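Glycerol uptake operon antiterminator-related protein (Thermotoga maritima, PDB 1VKF) is related to the antiterminator of the glycerol uptake operon and is probably a TIM-barrel regulator that responds to glycerol-3-phosphate. Local coordinates at residues F109-L112 with A116-R119; A138-V143 with K169-I174; G156-E161 with R165-H170. One frame throughout, in Å; residues are numbered along the deposited sequence.

Contact 1: residues F109-L112 with A116-R119; sequences FFAL and AVER
Phe109, near the end of strand 105-110, brings the outer atoms of its ring against the backbone of Ala116 and Val117 on the helix that follows. Its CG is turned anti to the backbone N (chi1 -179°), which carries the ring from the strand toward the helix. CB and CG meet nothing of the helix segment; CE1 and CZ do the touching. CE1 lies 3.9 Å from Val117 CA and also approaches the CG2 methyl of Val117, while CZ at the tip comes 3.7 Å from the carbonyl O of Val117. The CA of Val117 stands at the ring edge, in the plane of the ring, whereas the carbonyl oxygens of Ala116 and Val117 come in obliquely. CE2, on the other flank, meets Val143 of helix 140-144.

Val117 serves a second partner with the same branch: CG2, set beside its own backbone N, meets Ala111 CB at 3.9 Å. Ala111 is the centre of an inverse gamma turn closed by a weak bond from Leu112 N to Phe110 O at 3.1 Å. The methyl of Ala116 points at this turn, with CB 3.9 Å from Phe110 O and 4.4 Å from Leu112 CB. With an alanine at Phe109 the ring is gone, which would probably leave a gap against the Val117 backbone and deprive Val143 of its partner at CE2.

The strand and helix belong to the beta-alpha-beta unit of strand 105-110, helix 114-127 and strand 131-135. Asp113 OD1 accepts a hydrogen bond from Ala116 N at the helix start, but between the two segments the first turn is seated by carbon surfaces meeting carbon and backbone atoms, a chemistry that relies on shape rather than on polar bonds.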
ATOM      1  N   PHE A 109      -6.141  -5.676   3.103  1.00 12.64           N
ATOM      2  CA  PHE A 109      -6.694  -6.831   3.790  1.00 12.30           C
ATOM      3  C   PHE A 109      -6.910  -6.367   5.250  1.00 11.39           C
ATOM      4  O   PHE A 109      -5.954  -6.068   5.969  1.00 11.60           O
ATOM      5  CB  PHE A 109      -5.669  -7.956   3.656  1.00 11.27           C
ATOM      6  CG  PHE A 109      -6.043  -9.276   4.286  1.00 13.28           C
ATOM      7  CD1 PHE A 109      -6.958  -9.389   5.309  1.00 27.55           C
ATOM      8  CD2 PHE A 109      -5.471 -10.430   3.798  1.00 22.34           C
ATOM      9  CE1 PHE A 109      -7.279 -10.623   5.833  1.00 31.49           C
ATOM     10  CE2 PHE A 109      -5.798 -11.684   4.318  1.00 31.68           C
ATOM     11  CZ  PHE A 109      -6.689 -11.768   5.338  1.00 26.39           C
ATOM     12  N   PHE A 110      -8.184  -6.266   5.684  1.00  8.79           N
ATOM     13  CA  PHE A 110      -8.502  -5.832   7.022  1.00  9.10           C
ATOM     14  C   PHE A 110      -8.628  -7.123   7.892  1.00 11.91           C
ATOM     15  O   PHE A 110      -9.646  -7.843   7.822  1.00  9.80           O
ATOM     16  CB  PHE A 110      -9.845  -5.088   7.033  1.00  8.04           C
ATOM     17  CG  PHE A 110      -9.862  -3.774   6.283  1.00 14.70           C
ATOM     18  CD1 PHE A 110      -8.700  -3.068   5.986  1.00 20.00           C
ATOM     19  CD2 PHE A 110     -11.093  -3.207   5.926  1.00 20.11           C
ATOM     20  CE1 PHE A 110      -8.766  -1.841   5.311  1.00 18.93           C
ATOM     21  CE2 PHE A 110     -11.139  -1.984   5.251  1.00 21.74           C
ATOM     22  CZ  PHE A 110      -9.984  -1.323   4.945  1.00 22.83           C
ATOM     23  N   ALA A 111      -7.604  -7.404   8.691  1.00  8.73           N
ATOM     24  CA  ALA A 111      -7.494  -8.666   9.446  1.00  8.05           C
ATOM     25  C   ALA A 111      -8.141  -8.484  10.837  1.00  9.49           C
ATOM     26  O   ALA A 111      -7.468  -8.295  11.869  1.00  8.16           O
ATOM     27  CB  ALA A 111      -6.044  -9.112   9.511  1.00  7.58           C
ATOM     28  N   LEU A 112      -9.485  -8.516  10.828  1.00  8.26           N
ATOM     29  CA  LEU A 112     -10.278  -8.118  11.970  1.00  9.00           C
ATOM     30  C   LEU A 112     -10.605  -9.291  12.911  1.00  7.72           C
ATOM     31  O   LEU A 112     -10.677  -9.095  14.106  1.00  7.31           O
ATOM     32  CB  LEU A 112     -11.562  -7.449  11.472  1.00  8.80           C
ATOM     33  CG  LEU A 112     -11.341  -6.073  10.797  1.00 11.43           C
ATOM     34  CD1 LEU A 112     -12.539  -5.655   9.957  1.00 14.62           C
ATOM     35  CD2 LEU A 112     -11.017  -5.075  11.884  1.00 10.47           C
ATOM     36  N   ALA A 116     -12.747 -13.114   8.904  1.00 10.90           N
ATOM     37  CA  ALA A 116     -12.274 -12.111   7.934  1.00 10.97           C
ATOM     38  C   ALA A 116     -10.983 -12.592   7.313  1.00 10.62           C
ATOM     39  O   ALA A 116     -10.785 -12.455   6.114  1.00 10.64           O
ATOM     40  CB  ALA A 116     -12.070 -10.765   8.601  1.00 10.83           C
ATOM     41  N   VAL A 117     -10.112 -13.197   8.132  1.00  9.96           N
ATOM     42  CA  VAL A 117      -8.856 -13.720   7.634  1.00 10.35           C
ATOM     43  C   VAL A 117      -9.080 -14.924   6.700  1.00 11.35           C
ATOM     44  O   VAL A 117      -8.465 -15.007   5.626  1.00 12.59           O
ATOM     45  CB  VAL A 117      -7.897 -14.039   8.785  1.00  9.80           C
ATOM     46  CG1 VAL A 117      -6.619 -14.786   8.300  1.00 10.19           C
ATOM     47  CG2 VAL A 117      -7.481 -12.754   9.470  1.00 12.01           C
ATOM     48  N   GLU A 118      -9.959 -15.837   7.098  1.00 11.74           N
ATOM     49  CA  GLU A 118     -10.291 -17.007   6.251  1.00 13.29           C
ATOM     50  C   GLU A 118     -10.786 -16.532   4.871  1.00 14.52           C
ATOM     51  O   GLU A 118     -10.327 -16.994   3.832  1.00 13.28           O
ATOM     52  CB  GLU A 118     -11.353 -17.880   6.911  1.00 14.42           C
ATOM     53  CG  GLU A 118     -10.854 -18.686   8.099  1.00 26.44           C
ATOM     54  CD  GLU A 118     -11.924 -19.623   8.659  1.00 33.77           C
ATOM     55  OE1 GLU A 118     -12.859 -19.991   7.891  1.00 32.56           O
ATOM     56  OE2 GLU A 118     -11.825 -19.981   9.860  1.00 41.36           O
ATOM     57  N   ARG A 119     -11.720 -15.598   4.871  1.00 14.33           N
ATOM     58  CA  ARG A 119     -12.276 -15.079   3.610  1.00 17.85           C
ATOM     59  C   ARG A 119     -11.219 -14.357   2.780  1.00 16.60           C
ATOM     60  O   ARG A 119     -11.185 -14.470   1.579  1.00 18.35           O
ATOM     61  CB  ARG A 119     -13.412 -14.088   3.871  1.00 20.26           C
ATOM     62  CG  ARG A 119     -14.679 -14.636   4.422  1.00 24.49           C
ATOM     63  CD  ARG A 119     -15.826 -13.628   4.333  1.00 31.43           C
ATOM     64  NE  ARG A 119     -15.570 -12.402   5.108  1.00 30.50           N
ATOM     65  CZ  ARG A 119     -15.869 -12.235   6.408  1.00 33.79           C
ATOM     66  NH1 ARG A 119     -16.435 -13.208   7.115  1.00 40.10           N
ATOM     67  NH2 ARG A 119     -15.593 -11.077   7.004  1.00 30.58           N
TER

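Contact 2: residues A138-V143 with K169-I174; sequences AVAPKV and KHVSAI
Pro141 overlaps His170 where helix 140-144 faces the chain leading into strand 173-176. The two side chains cross at about a right angle: Pro141 CB sits 3.6 Å from His170 CB, and both CB and CG of the proline also reach CD2 of the imidazole. The approach to the imidazole is oblique. His170 CG lies beside the backbone N (chi1 -47°), anti to the carbonyl carbon, which raises the ring beside the pyrrolidine, and the CB of the preceding Lys169 covers one imidazole face over its centre. The polar end of the ring is engaged too, NE2 being hydrogen-bonded to Glu166 OE2.

Deeper in the interface, Val171 uses a single methyl. Its CG1, also anti to the carbonyl carbon, rests on the peptide link at the start of the helix, 3.8 Å from Ala140 C and 3.8 Å from Pro141 N. Because a proline nitrogen within the chain bears no hydrogen, this methyl lies against a link with no N-H to satisfy. The same CG1 reaches Ala140 CB at 3.9 Å, and the side chains of the three buried residues, Ala140, Pro141 and Val171, pack as an all-carbon cluster.

Ala140 and Val171 both also rest on Val152 of strand 151-155, which therefore forms the floor under the pair. A proline fits in the first turn of a helix, where its missing N-H costs no helical bond. Outer helices laid over a parallel strand, and touching the chain that enters the next one, are the layered arrangement expected of a TIM barrel, the clan to which this family belongs.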
ATOM      1  N   ALA A 138      -0.137  -5.136  13.797  1.00  8.88           N
ATOM      2  CA  ALA A 138       0.113  -6.072  14.891  1.00  8.97           C
ATOM      3  C   ALA A 138      -0.261  -7.498  14.492  1.00  9.84           C
ATOM      4  O   ALA A 138       0.306  -8.452  15.014  1.00 10.56           O
ATOM      5  CB  ALA A 138      -0.607  -5.634  16.156  1.00 12.45           C
ATOM      6  N   VAL A 139      -1.287  -7.652  13.659  1.00  7.38           N
ATOM      7  CA  VAL A 139      -1.738  -8.985  13.223  1.00  8.00           C
ATOM      8  C   VAL A 139      -1.215  -9.394  11.868  1.00  7.69           C
ATOM      9  O   VAL A 139      -1.483 -10.502  11.418  1.00  8.56           O
ATOM     10  CB  VAL A 139      -3.281  -9.128  13.300  1.00  7.10           C
ATOM     11  CG1 VAL A 139      -3.753  -8.827  14.759  1.00 10.24           C
ATOM     12  CG2 VAL A 139      -3.958  -8.178  12.324  1.00 10.12           C
ATOM     13  N   ALA A 140      -0.398  -8.545  11.215  1.00  9.25           N
ATOM     14  CA  ALA A 140       0.199  -8.928   9.929  1.00  8.23           C
ATOM     15  C   ALA A 140       1.051 -10.206   9.986  1.00 10.45           C
ATOM     16  O   ALA A 140       0.949 -11.025   9.098  1.00 11.90           O
ATOM     17  CB  ALA A 140       0.974  -7.785   9.289  1.00  8.90           C
ATOM     18  N   PRO A 141       1.885 -10.392  11.008  1.00 11.67           N
ATOM     19  CA  PRO A 141       2.682 -11.625  11.110  1.00 13.91           C
ATOM     20  C   PRO A 141       1.845 -12.893  11.133  1.00 12.28           C
ATOM     21  O   PRO A 141       2.185 -13.853  10.432  1.00 14.20           O
ATOM     22  CB  PRO A 141       3.442 -11.433  12.409  1.00 13.46           C
ATOM     23  CG  PRO A 141       3.603  -9.921  12.493  1.00 14.44           C
ATOM     24  CD  PRO A 141       2.251  -9.416  12.048  1.00 13.01           C
ATOM     25  N   LYS A 142       0.740 -12.857  11.868  1.00 14.53           N
ATOM     26  CA  LYS A 142      -0.185 -13.981  11.963  1.00 17.89           C
ATOM     27  C   LYS A 142      -0.724 -14.329  10.618  1.00 14.84           C
ATOM     28  O   LYS A 142      -0.848 -15.510  10.285  1.00 15.98           O
ATOM     29  CB  LYS A 142      -1.418 -13.617  12.796  1.00 19.21           C
ATOM     30  CG  LYS A 142      -1.220 -13.469  14.196  1.00 25.74           C
ATOM     31  CD  LYS A 142      -2.540 -13.790  14.926  1.00 29.68           C
ATOM     32  CE  LYS A 142      -2.240 -14.411  16.261  1.00 25.88           C
ATOM     33  NZ  LYS A 142      -3.246 -14.023  17.240  1.00 32.29           N
ATOM     34  N   VAL A 143      -1.134 -13.307   9.874  1.00 13.90           N
ATOM     35  CA  VAL A 143      -1.688 -13.503   8.548  1.00 13.88           C
ATOM     36  C   VAL A 143      -0.601 -13.995   7.590  1.00 12.38           C
ATOM     37  O   VAL A 143      -0.837 -14.933   6.815  1.00 13.14           O
ATOM     38  CB  VAL A 143      -2.359 -12.219   8.032  1.00 14.37           C
ATOM     39  CG1 VAL A 143      -2.788 -12.366   6.621  1.00 16.47           C
ATOM     40  CG2 VAL A 143      -3.545 -11.877   8.938  1.00 14.63           C
ATOM     41  N   LYS A 169      10.364  -8.977  11.405  1.00 11.14           N
ATOM     42  CA  LYS A 169      10.923 -10.335  11.430  1.00 13.59           C
ATOM     43  C   LYS A 169      10.064 -11.288  10.659  1.00 14.33           C
ATOM     44  O   LYS A 169      10.544 -12.320  10.266  1.00 16.15           O
ATOM     45  CB  LYS A 169      11.093 -10.817  12.859  1.00 13.40           C
ATOM     46  CG  LYS A 169      12.149 -10.013  13.581  1.00 24.22           C
ATOM     47  CD  LYS A 169      12.366 -10.532  14.976  1.00 27.75           C
ATOM     48  CE  LYS A 169      13.583  -9.906  15.593  1.00 30.33           C
ATOM     49  NZ  LYS A 169      14.031 -10.714  16.752  1.00 32.34           N
ATOM     50  N   HIS A 170       8.787 -10.930  10.436  1.00 12.72           N
ATOM     51  CA  HIS A 170       7.787 -11.856   9.871  1.00 13.41           C
ATOM     52  C   HIS A 170       7.140 -11.436   8.562  1.00 13.83           C
ATOM     53  O   HIS A 170       6.504 -12.276   7.904  1.00 15.12           O
ATOM     54  CB  HIS A 170       6.658 -12.072  10.873  1.00 12.90           C
ATOM     55  CG  HIS A 170       7.134 -12.367  12.250  1.00 20.88           C
ATOM     56  ND1 HIS A 170       7.805 -13.531  12.570  1.00 26.15           N
ATOM     57  CD2 HIS A 170       7.084 -11.633  13.387  1.00 21.42           C
ATOM     58  CE1 HIS A 170       8.139 -13.506  13.850  1.00 21.06           C
ATOM     59  NE2 HIS A 170       7.718 -12.366  14.368  1.00 24.37           N
ATOM     60  N   VAL A 171       7.239 -10.142   8.234  1.00 11.63           N
ATOM     61  CA  VAL A 171       6.618  -9.593   7.034  1.00 12.92           C
ATOM     62  C   VAL A 171       7.692  -8.773   6.298  1.00 14.41           C
ATOM     63  O   VAL A 171       8.701  -8.414   6.883  1.00 14.47           O
ATOM     64  CB  VAL A 171       5.353  -8.742   7.353  1.00 11.58           C
ATOM     65  CG1 VAL A 171       4.362  -9.511   8.248  1.00 16.15           C
ATOM     66  CG2 VAL A 171       5.704  -7.423   7.996  1.00 11.32           C
ATOM     67  N   SER A 172       7.458  -8.473   5.033  1.00 13.87           N
ATOM     68  CA  SER A 172       8.479  -7.833   4.217  1.00 14.43           C
ATOM     69  C   SER A 172       8.686  -6.389   4.581  1.00 12.64           C
ATOM     70  O   SER A 172       9.821  -5.928   4.618  1.00 12.00           O
ATOM     71  CB  SER A 172       8.114  -7.907   2.748  1.00 18.17           C
ATOM     72  OG  SER A 172       8.180  -9.247   2.334  1.00 20.03           O
ATOM     73  N   ALA A 173       7.586  -5.689   4.824  1.00  8.74           N
ATOM     74  CA  ALA A 173       7.639  -4.234   4.989  1.00  9.73           C
ATOM     75  C   ALA A 173       6.536  -3.696   5.870  1.00 10.59           C
ATOM     76  O   ALA A 173       5.573  -4.363   6.149  1.00 11.25           O
ATOM     77  CB  ALA A 173       7.553  -3.606   3.615  1.00  9.59           C
ATOM     78  N   ILE A 174       6.683  -2.453   6.300  1.00  8.59           N
ATOM     79  CA  ILE A 174       5.649  -1.712   6.995  1.00  9.15           C
ATOM     80  C   ILE A 174       5.452  -0.345   6.348  1.00 10.40           C
ATOM     81  O   ILE A 174       6.416   0.367   6.138  1.00  9.20           O
ATOM     82  CB  ILE A 174       6.085  -1.423   8.467  1.00  8.65           C
ATOM     83  CG1 ILE A 174       6.258  -2.715   9.262  1.00 10.06           C
ATOM     84  CG2 ILE A 174       5.103  -0.489   9.125  1.00 12.17           C
ATOM     85  CD1 ILE A 174       6.953  -2.519  10.609  1.00  9.90           C
TER

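Contact 3: residues G156-E161 with R165-H170; sequences GLVETE and REILKH
Glu161 and Arg165, one turn apart on helix 161-167, lie side by side and join in a salt bridge. Arg165 NE gives a hydrogen bond to Glu161 OE2 at 3.0 Å (N-H...O angle 154°), and NH2 adds a weak one to the same oxygen at 3.2 Å. The carboxylate oxygen sits at the edge of the guanidinium, near its plane, yet the two planes stand 85° apart; one oxygen serves both nitrogens, and NE meets it from above the carboxylate plane. Glu161 CG lies anti to the backbone N (chi1 175°), sending the extended acid alongside the extended arginine. The side chains of both also touch Met184. Below them the helical bond from Arg165 N to Glu161 O measures 2.9 Å.

On the inner side, Val158 CG2 and Ile167 CD1 meet tip to tip at 3.8 Å, closing the loop against the helix. The loop follows strand 151-155 at the C-terminal end of the barrel strands, the side where TIM barrels carry their ligand sites. A citrate, probably from the crystallisation liquor, is hydrogen-bonded there by Leu157 N.

Further out, Thr160 is the N-cap of the helix, its OG1 taking the N-H of Glu163, whose own OE1 in turn accepts from Glu159 N. This pair of bonds ties the loop to the first turn and so helps place Glu161. Farther along the segment, His170 NE2 donates to Glu166 OE2 at 3.1 Å, tying the imidazole back to Glu166.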
ATOM      1  N   GLY A 156      -0.742   0.191   9.883  1.00  8.01           N
ATOM      2  CA  GLY A 156      -1.761   0.602  10.834  1.00  9.96           C
ATOM      3  C   GLY A 156      -1.427   0.388  12.282  1.00  8.91           C
ATOM      4  O   GLY A 156      -1.144  -0.722  12.711  1.00  7.24           O
ATOM      5  N   LEU A 157      -1.413   1.475  13.050  1.00  6.62           N
ATOM      6  CA  LEU A 157      -1.203   1.464  14.494  1.00 10.07           C
ATOM      7  C   LEU A 157       0.160   0.869  14.927  1.00 10.57           C
ATOM      8  O   LEU A 157       0.281   0.329  16.016  1.00 10.62           O
ATOM      9  CB  LEU A 157      -2.355   0.774  15.223  1.00  9.24           C
ATOM     10  CG  LEU A 157      -3.753   1.326  14.948  1.00 11.01           C
ATOM     11  CD1 LEU A 157      -4.873   0.524  15.666  1.00 12.64           C
ATOM     12  CD2 LEU A 157      -3.835   2.786  15.382  1.00 10.85           C
ATOM     13  N   VAL A 158       1.146   0.922  14.045  1.00 10.45           N
ATOM     14  CA  VAL A 158       2.501   0.573  14.437  1.00 11.36           C
ATOM     15  C   VAL A 158       3.107   1.802  15.139  1.00 10.94           C
ATOM     16  O   VAL A 158       3.490   2.766  14.487  1.00 12.87           O
ATOM     17  CB  VAL A 158       3.326   0.115  13.247  1.00 12.64           C
ATOM     18  CG1 VAL A 158       4.774  -0.208  13.684  1.00 11.43           C
ATOM     19  CG2 VAL A 158       2.659  -1.105  12.604  1.00 10.84           C
ATOM     20  N   GLU A 159       3.144   1.759  16.465  1.00 10.70           N
ATOM     21  CA  GLU A 159       3.330   2.946  17.301  1.00  9.55           C
ATOM     22  C   GLU A 159       4.699   3.103  17.980  1.00 13.61           C
ATOM     23  O   GLU A 159       4.953   4.130  18.611  1.00 15.19           O
ATOM     24  CB  GLU A 159       2.247   3.004  18.375  1.00 12.51           C
ATOM     25  CG  GLU A 159       0.879   3.266  17.760  1.00 11.72           C
ATOM     26  CD  GLU A 159      -0.199   3.605  18.781  1.00 20.83           C
ATOM     27  OE1 GLU A 159      -0.060   3.237  19.965  1.00 25.18           O
ATOM     28  OE2 GLU A 159      -1.208   4.197  18.358  1.00 25.79           O
ATOM     29  N   THR A 160       5.570   2.105  17.866  1.00 11.53           N
ATOM     30  CA  THR A 160       6.903   2.213  18.452  1.00 11.17           C
ATOM     31  C   THR A 160       7.906   1.517  17.565  1.00 11.99           C
ATOM     32  O   THR A 160       7.551   0.651  16.769  1.00  8.70           O
ATOM     33  CB  THR A 160       6.968   1.538  19.847  1.00 11.55           C
ATOM     34  OG1 THR A 160       6.746   0.136  19.711  1.00 11.07           O
ATOM     35  CG2 THR A 160       5.876   1.993  20.772  1.00 14.28           C
ATOM     36  N   GLU A 161       9.175   1.830  17.774  1.00 11.56           N
ATOM     37  CA  GLU A 161      10.238   1.118  17.099  1.00 10.20           C
ATOM     38  C   GLU A 161      10.240  -0.379  17.428  1.00  7.11           C
ATOM     39  O   GLU A 161      10.541  -1.230  16.582  1.00 10.43           O
ATOM     40  CB  GLU A 161      11.588   1.736  17.457  1.00 13.10           C
ATOM     41  CG  GLU A 161      12.763   0.989  16.885  1.00 24.42           C
ATOM     42  CD  GLU A 161      14.057   1.800  17.019  1.00 37.99           C
ATOM     43  OE1 GLU A 161      14.069   3.006  16.645  1.00 45.25           O
ATOM     44  OE2 GLU A 161      15.041   1.220  17.496  1.00 32.05           O
ATOM     45  N   ARG A 165      10.184  -3.353  14.696  1.00 11.80           N
ATOM     46  CA  ARG A 165      11.282  -4.323  14.583  1.00 11.85           C
ATOM     47  C   ARG A 165      10.778  -5.741  14.635  1.00 10.91           C
ATOM     48  O   ARG A 165      11.190  -6.637  13.855  1.00 13.28           O
ATOM     49  CB  ARG A 165      12.359  -4.073  15.658  1.00 12.28           C
ATOM     50  CG  ARG A 165      13.181  -2.813  15.466  1.00 21.45           C
ATOM     51  CD  ARG A 165      14.466  -2.717  16.353  1.00 30.45           C
ATOM     52  NE  ARG A 165      15.194  -1.458  16.124  1.00 35.30           N
ATOM     53  CZ  ARG A 165      15.927  -1.194  15.041  1.00 35.12           C
ATOM     54  NH1 ARG A 165      16.074  -2.097  14.073  1.00 32.27           N
ATOM     55  NH2 ARG A 165      16.528  -0.017  14.919  1.00 41.62           N
ATOM     56  N   GLU A 166       9.837  -5.963  15.534  1.00 10.22           N
ATOM     57  CA  GLU A 166       9.290  -7.283  15.729  1.00 12.89           C
ATOM     58  C   GLU A 166       8.445  -7.681  14.500  1.00 12.12           C
ATOM     59  O   GLU A 166       8.601  -8.763  13.967  1.00 11.40           O
ATOM     60  CB  GLU A 166       8.448  -7.357  17.006  1.00 15.32           C
ATOM     61  CG  GLU A 166       7.899  -8.755  17.280  1.00 18.36           C
ATOM     62  CD  GLU A 166       8.995  -9.828  17.385  1.00 26.30           C
ATOM     63  OE1 GLU A 166      10.126  -9.519  17.817  1.00 23.83           O
ATOM     64  OE2 GLU A 166       8.733 -10.992  16.997  1.00 26.95           O
ATOM     65  N   ILE A 167       7.602  -6.782  14.013  1.00 10.34           N
ATOM     66  CA  ILE A 167       6.756  -7.085  12.841  1.00  8.89           C
ATOM     67  C   ILE A 167       7.627  -7.431  11.622  1.00  7.94           C
ATOM     68  O   ILE A 167       7.326  -8.367  10.862  1.00 10.71           O
ATOM     69  CB  ILE A 167       5.804  -5.882  12.552  1.00  8.85           C
ATOM     70  CG1 ILE A 167       4.700  -5.857  13.570  1.00 10.98           C
ATOM     71  CG2 ILE A 167       5.269  -5.964  11.121  1.00 10.81           C
ATOM     72  CD1 ILE A 167       3.957  -4.575  13.552  1.00 10.68           C
ATOM     73  N   LEU A 168       8.731  -6.696  11.444  1.00  9.76           N
ATOM     74  CA  LEU A 168       9.651  -6.893  10.308  1.00 11.25           C
ATOM     75  C   LEU A 168      10.427  -8.222  10.305  1.00 11.84           C
ATOM     76  O   LEU A 168      11.020  -8.590   9.288  1.00 14.03           O
ATOM     77  CB  LEU A 168      10.597  -5.704  10.186  1.00 13.25           C
ATOM     78  CG  LEU A 168       9.923  -4.471   9.622  1.00 11.11           C
ATOM     79  CD1 LEU A 168      10.813  -3.199   9.815  1.00 15.89           C
ATOM     80  CD2 LEU A 168       9.510  -4.631   8.149  1.00 14.26           C
ATOM     81  N   LYS A 169      10.364  -8.977  11.405  1.00 11.14           N
ATOM     82  CA  LYS A 169      10.923 -10.335  11.430  1.00 13.59           C
ATOM     83  C   LYS A 169      10.064 -11.288  10.659  1.00 14.33           C
ATOM     84  O   LYS A 169      10.544 -12.320  10.266  1.00 16.15           O
ATOM     85  CB  LYS A 169      11.093 -10.817  12.859  1.00 13.40           C
ATOM     86  CG  LYS A 169      12.149 -10.013  13.581  1.00 24.22           C
ATOM     87  CD  LYS A 169      12.366 -10.532  14.976  1.00 27.75           C
ATOM     88  CE  LYS A 169      13.583  -9.906  15.593  1.00 30.33           C
ATOM     89  NZ  LYS A 169      14.031 -10.714  16.752  1.00 32.34           N
ATOM     90  N   HIS A 170       8.787 -10.930  10.436  1.00 12.72           N
ATOM     91  CA  HIS A 170       7.787 -11.856   9.871  1.00 13.41           C
ATOM     92  C   HIS A 170       7.140 -11.436   8.562  1.00 13.83           C
ATOM     93  O   HIS A 170       6.504 -12.276   7.904  1.00 15.12           O
ATOM     94  CB  HIS A 170       6.658 -12.072  10.873  1.00 12.90           C
ATOM     95  CG  HIS A 170       7.134 -12.367  12.250  1.00 20.88           C
ATOM     96  ND1 HIS A 170       7.805 -13.531  12.570  1.00 26.15           N
ATOM     97  CD2 HIS A 170       7.084 -11.633  13.387  1.00 21.42           C
ATOM     98  CE1 HIS A 170       8.139 -13.506  13.850  1.00 21.06           C
ATOM     99  NE2 HIS A 170       7.718 -12.366  14.368  1.00 24.37           N
TER

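In the fold
The three contacts follow the chain around one flank of the barrel. Contact 1 closes first, in the unit built on strand 105-110; contact 2 then opens on helix 140-144, and contact 3 ends on the same residues, Lys169 and His170, that contact 2 uses. Contacts 1 and 2, their centres about 14 Å apart, touch through Val143, which packs on Phe109, Ala111 and Val117. Contacts 2 and 3 are closer, about 8 Å between centres, joined where Ile174 meets Ile167 and Leu168. Contacts 1 and 3 do not touch: centres about 19 Å apart, nearest atoms about 9 Å. Neighbouring strand-helix layers of the barrel thus pack on one another in sequence, contact 2 touching both others.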